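Local coordinates for protein putative peroxiredoxin MT2298 (Mycobacterium tuberculosis, PDB 5C04) that probably reduces hydrogen peroxide and organic hydroperoxides to water and alcohols with a reactive cysteine thiol, drawing its reducing equivalents from mycoredoxin, at residues A66-S71 with P90-F95; Q17-V22 with G73-H78; F37-F42 with A115-F120. The protein carries 1 engineered substitution. One frame throughout, in Å; residues are numbered along the deposited sequence.

Contact 1. Residues A66-S71 with P90-F95; sequences AALAIS and PLLSDF
The puckered Pro90 ring opens the pairing: CD2 of Leu68 meets its CB-CG side, 3.7 Å from Pro90 CG, while Pro90 CD turns to the backbone O of Ala67 at 3.4 Å. Beyond the proline the two chains run parallel, and hydrogen bonding alternates as the textbook pattern requires. Ala69 uses both of its backbone polar groups, N donating to Pro90 O and O accepting from Leu92 N at 2.7 Å. Ser71 does the same, Ser71 N donating to Leu92 O (3.2 Å) and Ser71 O accepting from Asp94 N (2.8 Å). All four are nearly straight, 165 to 169° at the hydrogen. Leu68, Ile70 and Leu92 share one face of the sheet. Here Ile70 CG1 meets Leu92 CB at 4.1 Å, and Ile70 CG2 touches Asp94 CB. With CG anti to its own N (chi1 -167°), Asp94 turns its carboxylate to Val101 N and Ser102 OG. Ala69 and Leu91 occupy the other face with Ser71 and Ser93, toward helix 75-85, where Leu91 packs on Trp81. The contact thus closes a beta-alpha-beta crossover, flanked by strand 32-37 beside 65-71 and by the antiparallel strand 13-16 beside 91-93.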
# COMPACT_ATOMS: atom_id res chain seq x y z
N ALA A 66 8.47 17.52 -16.79
CA ALA A 66 8.12 17.13 -15.43
C ALA A 66 8.16 15.61 -15.36
O ALA A 66 7.97 14.95 -16.38
CB ALA A 66 6.75 17.63 -15.05
N ALA A 67 8.43 15.08 -14.18
CA ALA A 67 8.43 13.63 -13.98
C ALA A 67 7.53 13.26 -12.80
O ALA A 67 7.61 13.88 -11.75
CB ALA A 67 9.83 13.12 -13.73
N LEU A 68 6.70 12.25 -13.03
CA LEU A 68 5.77 11.75 -12.01
C LEU A 68 5.93 10.26 -11.88
O LEU A 68 5.78 9.53 -12.85
CB LEU A 68 4.33 12.05 -12.41
CG LEU A 68 4.02 13.51 -12.80
CD1 LEU A 68 2.65 13.65 -13.44
CD2 LEU A 68 4.13 14.39 -11.59
N ALA A 69 6.18 9.80 -10.66
CA ALA A 69 6.25 8.36 -10.40
C ALA A 69 4.85 7.95 -9.95
O ALA A 69 4.20 8.73 -9.25
CB ALA A 69 7.30 8.06 -9.35
N ILE A 70 4.34 6.83 -10.44
CA ILE A 70 2.99 6.36 -10.05
C ILE A 70 3.03 4.90 -9.62
O ILE A 70 3.55 4.05 -10.33
CB ILE A 70 2.02 6.47 -11.26
CG1 ILE A 70 2.02 7.92 -11.79
CG2 ILE A 70 0.62 5.98 -10.91
CD1 ILE A 70 1.23 8.15 -13.08
N SER A 71 2.43 4.62 -8.46
CA SER A 71 2.41 3.27 -7.92
C SER A 71 1.15 3.11 -7.10
O SER A 71 0.53 4.11 -6.75
CB SER A 71 3.65 3.06 -7.07
OG SER A 71 3.86 1.68 -6.81
N PRO A 90 7.30 14.26 -7.50
CA PRO A 90 6.04 13.67 -7.04
C PRO A 90 5.97 12.16 -7.24
O PRO A 90 6.25 11.65 -8.33
CB PRO A 90 4.96 14.36 -7.90
CG PRO A 90 5.64 15.57 -8.46
CD PRO A 90 7.07 15.20 -8.63
N LEU A 91 5.59 11.48 -6.16
CA LEU A 91 5.19 10.07 -6.18
C LEU A 91 3.70 10.09 -5.99
O LEU A 91 3.23 10.63 -4.97
CB LEU A 91 5.82 9.31 -5.03
CG LEU A 91 7.29 8.92 -5.20
CD1 LEU A 91 8.26 10.07 -5.11
CD2 LEU A 91 7.68 7.89 -4.14
N LEU A 92 2.98 9.56 -6.97
CA LEU A 92 1.52 9.59 -6.98
C LEU A 92 0.91 8.28 -6.60
O LEU A 92 1.45 7.22 -6.93
CB LEU A 92 0.99 9.98 -8.35
CG LEU A 92 1.55 11.27 -8.92
CD1 LEU A 92 0.76 11.59 -10.18
CD2 LEU A 92 1.52 12.43 -7.94
N SER A 93 -0.24 8.34 -5.90
CA SER A 93 -0.90 7.15 -5.35
C SER A 93 -2.06 6.66 -6.20
O SER A 93 -3.12 7.29 -6.21
CB SER A 93 -1.43 7.45 -3.95
OG SER A 93 -0.37 7.61 -3.05
N ASP A 94 -1.86 5.54 -6.88
CA ASP A 94 -2.90 4.88 -7.66
C ASP A 94 -3.56 3.80 -6.75
O ASP A 94 -3.62 2.62 -7.08
CB ASP A 94 -2.27 4.28 -8.94
CG ASP A 94 -3.31 3.85 -9.98
OD1 ASP A 94 -4.49 4.31 -9.95
OD2 ASP A 94 -2.96 3.01 -10.84
N PHE A 95 -4.07 4.29 -5.62
CA PHE A 95 -4.34 3.45 -4.43
C PHE A 95 -5.78 2.95 -4.30
O PHE A 95 -6.00 1.77 -3.98
CB PHE A 95 -3.97 4.24 -3.19
CG PHE A 95 -4.42 3.61 -1.89
CD1 PHE A 95 -3.71 2.54 -1.36
CD2 PHE A 95 -5.51 4.11 -1.19
CE1 PHE A 95 -4.10 1.95 -0.18
CE2 PHE A 95 -5.91 3.52 -0.03
CZ PHE A 95 -5.20 2.45 0.47

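Contact 2. Residues Q17-V22 with G73-H78; sequences QNQQLV and GPPPTH
Gln17 rests its CB on His78 at the head of a tight connection in which one polar atom, Asp16 OD1, receives the backbone N of both Asn18 and Gln20. The Gln17 amide is held at both ends, OE1 by the backbone N of Leu91 at the start of strand 91-93 and NE2 by Phe89 O just before it. A steep bend at chi2 (-95°) allows this, turning the amide away from the helix while Gln17 CB stays behind, 3.7 Å from His78 C and 4.0 Å from His78 CB. The two segments meet by packing, without a hydrogen bond. In one of its two conformers Gln19 stretches its chain across the Pro75 ring at about a right angle, Gln19 CG lying 3.7 Å from Pro75 CB. Pro74 is the N-cap, and its O accepts the first-turn bond from His78 N (3.3 Å to Pro74 O) while also sitting over one face of the His78 imidazole, toward the rim. Pro75 and Pro76 lack an N-H, which costs nothing in the first turn, where a helix has no acceptor for it. The contact sets the turn between strands 13-16 and 21-23, a beta-hairpin, against the start of helix 75-85 beside the thioredoxin-fold core.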
# COMPACT_ATOMS: atom_id res chain seq x y z
N GLN A 17 2.81 12.46 -2.31
CA GLN A 17 3.27 12.02 -0.98
C GLN A 17 2.90 13.00 0.12
O GLN A 17 2.86 12.64 1.29
CB GLN A 17 4.77 11.74 -0.96
CG GLN A 17 5.66 12.95 -1.30
CD GLN A 17 6.08 13.00 -2.76
OE1 GLN A 17 5.26 12.83 -3.65
NE2 GLN A 17 7.35 13.24 -3.00
N ASN A 18 2.64 14.25 -0.26
CA ASN A 18 2.18 15.28 0.68
C ASN A 18 0.66 15.47 0.68
O ASN A 18 0.15 16.46 1.24
CB ASN A 18 2.91 16.57 0.33
CG ASN A 18 4.41 16.44 0.51
OD1 ASN A 18 4.87 16.07 1.60
ND2 ASN A 18 5.17 16.69 -0.54
N GLN A 19 -0.06 14.52 0.08
CA GLN A 19 -1.53 14.54 -0.07
C GLN A 19 -2.07 15.71 -0.90
O GLN A 19 -3.26 16.02 -0.86
CB GLN A 19 -2.21 14.38 1.31
CG GLN A 19 -2.06 12.95 1.82
CD GLN A 19 -2.14 12.79 3.33
OE1 GLN A 19 -1.46 11.93 3.91
NE2 GLN A 19 -3.00 13.57 3.97
N GLN A 20 -1.20 16.31 -1.70
CA GLN A 20 -1.61 17.35 -2.66
C GLN A 20 -2.04 16.71 -3.99
O GLN A 20 -1.50 15.66 -4.39
CB GLN A 20 -0.45 18.31 -2.93
CG GLN A 20 0.07 19.01 -1.68
CD GLN A 20 -0.88 20.05 -1.11
OE1 GLN A 20 -1.81 20.52 -1.78
NE2 GLN A 20 -0.66 20.42 0.15
N LEU A 21 -2.99 17.34 -4.68
CA LEU A 21 -3.57 16.78 -5.89
C LEU A 21 -2.75 17.16 -7.11
O LEU A 21 -2.48 18.34 -7.33
CB LEU A 21 -4.99 17.25 -6.07
CG LEU A 21 -5.97 16.74 -5.02
CD1 LEU A 21 -7.32 17.39 -5.20
CD2 LEU A 21 -6.07 15.22 -5.11
N VAL A 22 -2.42 16.17 -7.91
CA VAL A 22 -1.68 16.37 -9.16
C VAL A 22 -2.55 15.86 -10.29
O VAL A 22 -3.04 14.75 -10.25
CB VAL A 22 -0.38 15.58 -9.12
CG1 VAL A 22 0.33 15.64 -10.48
CG2 VAL A 22 0.53 16.08 -8.01
N GLY A 73 0.79 2.41 -3.98
CA GLY A 73 0.87 2.75 -2.57
C GLY A 73 0.15 4.03 -2.23
O GLY A 73 0.05 4.92 -3.08
N PRO A 74 -0.33 4.17 -1.00
CA PRO A 74 -0.96 5.38 -0.53
C PRO A 74 0.07 6.44 -0.13
O PRO A 74 1.24 6.14 0.06
CB PRO A 74 -1.78 4.91 0.65
CG PRO A 74 -0.97 3.80 1.22
CD PRO A 74 -0.29 3.13 0.05
N PRO A 75 -0.39 7.69 0.06
CA PRO A 75 0.59 8.74 0.32
C PRO A 75 1.50 8.54 1.53
O PRO A 75 2.65 8.87 1.43
CB PRO A 75 -0.26 10.02 0.45
CG PRO A 75 -1.43 9.72 -0.41
CD PRO A 75 -1.72 8.24 -0.20
N PRO A 76 1.01 7.98 2.66
CA PRO A 76 1.96 7.83 3.79
C PRO A 76 3.14 6.91 3.48
O PRO A 76 4.24 7.14 3.97
CB PRO A 76 1.08 7.24 4.91
CG PRO A 76 -0.29 7.72 4.59
CD PRO A 76 -0.38 7.70 3.07
N THR A 77 2.90 5.84 2.71
CA THR A 77 4.00 5.00 2.26
C THR A 77 5.01 5.79 1.45
O THR A 77 6.23 5.69 1.66
CB THR A 77 3.46 3.82 1.44
OG1 THR A 77 2.71 2.97 2.33
CG2 THR A 77 4.56 3.00 0.80
N HIS A 78 4.48 6.53 0.48
CA HIS A 78 5.33 7.31 -0.41
C HIS A 78 6.03 8.45 0.29
O HIS A 78 7.18 8.75 -0.06
CB HIS A 78 4.52 7.78 -1.60
CG HIS A 78 4.10 6.66 -2.50
ND1 HIS A 78 3.10 6.78 -3.43
CD2 HIS A 78 4.53 5.37 -2.59
CE1 HIS A 78 2.95 5.64 -4.07
NE2 HIS A 78 3.80 4.76 -3.57

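Contact 3. Residues F37-F42 with A115-F120; sequences FHPLAF and ANRGTF. Engineered in segment 37-42: His38 (natural residue Phe).
Phe37 and Phe120 meet rim to rim, their planes almost perpendicular (84°) and neither ring over the other's face; the centroids stand 6.0 Å apart, and CE1 of Phe37 approaches CD1 of Phe120 to 3.8 Å. With its ring beside its own N (chi1 -70°), Phe37 brings the ring edge to the oxygen that N binds. That oxygen is Gly118 O, 2.9 Å from Phe37 N in a hydrogen bond bent to 136° at the hydrogen, and 3.3 Å from Phe37 CB. Farther along, Pro39 and Arg117 cross at about a right angle, with Pro39 CD over one face of the guanidinium, toward its rim, 3.5 Å from Arg117 NH1. The chain of Arg117 is extended from CG to NE, and the residue centres an inverse gamma turn. Pro39 has no N-H for Ala115 O, which instead touches the proline's CA and CG; a water joins the segments, donating to Pro39 O and accepting from Ala115 N at 2.9 Å. His38, an engineered residue, directs its CB away from the strand. Pro39, Thr43 and Cys46 fit the peroxiredoxin Pro-x-x-x-Thr-x-x-Cys loop, which an arginine accompanies. Pro39 packing, a salt bridge to Glu49 OE1 and the carbonyl of Pro136 together fix the guanidinium beside Cys46, the active-site residue by similarity, where its positive charge probably bears on the site.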
# COMPACT_ATOMS: atom_id res chain seq x y z
N PHE A 37 5.47 4.59 -14.14
CA PHE A 37 4.71 3.57 -13.35
C PHE A 37 5.70 2.58 -12.78
O PHE A 37 6.66 2.19 -13.45
CB PHE A 37 3.69 2.85 -14.22
CG PHE A 37 2.53 3.71 -14.64
CD1 PHE A 37 2.58 4.48 -15.79
CD2 PHE A 37 1.35 3.71 -13.90
CE1 PHE A 37 1.49 5.26 -16.19
CE2 PHE A 37 0.26 4.47 -14.30
CZ PHE A 37 0.34 5.25 -15.43
N HIS A 38 5.47 2.13 -11.54
CA HIS A 38 6.35 1.11 -10.98
C HIS A 38 5.62 0.29 -9.93
O HIS A 38 4.63 0.76 -9.36
CB HIS A 38 7.64 1.72 -10.42
CG HIS A 38 7.42 2.55 -9.22
ND1 HIS A 38 7.59 2.03 -7.95
CD2 HIS A 38 6.95 3.81 -9.06
CE1 HIS A 38 7.28 2.96 -7.07
NE2 HIS A 38 6.90 4.04 -7.71
N PRO A 39 6.08 -0.95 -9.71
CA PRO A 39 5.43 -1.85 -8.76
C PRO A 39 5.21 -1.37 -7.31
O PRO A 39 4.06 -1.23 -6.89
CB PRO A 39 6.33 -3.09 -8.81
CG PRO A 39 6.79 -3.14 -10.21
CD PRO A 39 6.94 -1.69 -10.64
N LEU A 40 6.27 -1.16 -6.54
CA LEU A 40 6.10 -1.01 -5.10
C LEU A 40 7.23 -0.26 -4.43
O LEU A 40 8.41 -0.60 -4.60
CB LEU A 40 6.01 -2.37 -4.41
CG LEU A 40 4.72 -3.20 -4.54
CD1 LEU A 40 4.91 -4.56 -3.86
CD2 LEU A 40 3.52 -2.45 -3.98
N ALA A 41 6.86 0.72 -3.59
CA ALA A 41 7.81 1.31 -2.67
C ALA A 41 8.54 0.26 -1.86
O ALA A 41 7.97 -0.77 -1.51
CB ALA A 41 7.10 2.26 -1.72
N PHE A 42 9.81 0.54 -1.56
CA PHE A 42 10.62 -0.26 -0.63
C PHE A 42 10.88 -1.65 -1.19
O PHE A 42 10.99 -2.64 -0.41
CB PHE A 42 9.99 -0.45 0.74
CG PHE A 42 9.59 0.81 1.43
CD1 PHE A 42 10.54 1.67 1.96
CD2 PHE A 42 8.24 1.08 1.65
CE1 PHE A 42 10.13 2.82 2.66
CE2 PHE A 42 7.85 2.22 2.33
CZ PHE A 42 8.79 3.07 2.80
N ALA A 115 1.27 -2.09 -10.62
CA ALA A 115 1.65 -1.63 -11.96
C ALA A 115 2.90 -2.38 -12.38
O ALA A 115 3.81 -2.63 -11.56
CB ALA A 115 1.88 -0.13 -11.98
N ASN A 116 2.94 -2.75 -13.66
CA ASN A 116 4.18 -3.12 -14.31
C ASN A 116 5.04 -1.88 -14.50
O ASN A 116 4.65 -0.77 -14.14
CB ASN A 116 3.88 -3.83 -15.65
CG ASN A 116 3.25 -5.20 -15.46
OD1 ASN A 116 3.67 -5.97 -14.62
ND2 ASN A 116 2.22 -5.51 -16.25
N ARG A 117 6.23 -2.09 -15.08
CA ARG A 117 7.17 -0.99 -15.31
C ARG A 117 6.82 -0.28 -16.62
O ARG A 117 7.53 -0.40 -17.63
CB ARG A 117 8.62 -1.51 -15.27
CG ARG A 117 8.99 -2.06 -13.90
CD ARG A 117 10.49 -2.36 -13.71
NE ARG A 117 10.62 -3.18 -12.51
CZ ARG A 117 10.51 -2.73 -11.26
NH1 ARG A 117 10.45 -1.44 -11.02
NH2 ARG A 117 10.45 -3.61 -10.26
N GLY A 118 5.71 0.44 -16.58
CA GLY A 118 5.22 1.21 -17.72
C GLY A 118 5.82 2.60 -17.69
O GLY A 118 5.94 3.22 -16.64
N THR A 119 6.20 3.12 -18.86
CA THR A 119 6.72 4.47 -18.93
C THR A 119 6.12 5.16 -20.14
O THR A 119 6.05 4.56 -21.21
CB THR A 119 8.25 4.52 -19.12
OG1 THR A 119 8.89 3.44 -18.42
CG2 THR A 119 8.81 5.89 -18.71
N PHE A 120 5.74 6.40 -19.97
CA PHE A 120 5.19 7.21 -21.05
C PHE A 120 5.77 8.58 -21.01
O PHE A 120 6.12 9.11 -19.97
CB PHE A 120 3.67 7.31 -20.91
CG PHE A 120 3.00 5.99 -20.92
CD1 PHE A 120 2.80 5.31 -19.73
CD2 PHE A 120 2.53 5.43 -22.09
CE1 PHE A 120 2.20 4.08 -19.72
CE2 PHE A 120 1.92 4.20 -22.10
CZ PHE A 120 1.74 3.52 -20.90
O HOH W 1 2.18 -0.27 -8.50

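The three contacts illustrate how a thioredoxin fold brings remote pieces of chain together around one sheet. All three reach that sheet, with contact 1 between the others: its centre lies about 8 Å from that of contact 2 and 9 Å from that of contact 3, whereas those two are about 15 Å apart. Along the chain, 66-71 and 90-95 fall inside the span from 37-42 to 115-120, while contact 2 alternates with both. Strand 65-71 shares edges with 32-37 and 91-93, and His38 N bonds to Ile70 O at 3.0 Å. Ala41 and Phe42 pack on Thr77, joining the active-site loop to helix 75-85 close to the second subunit.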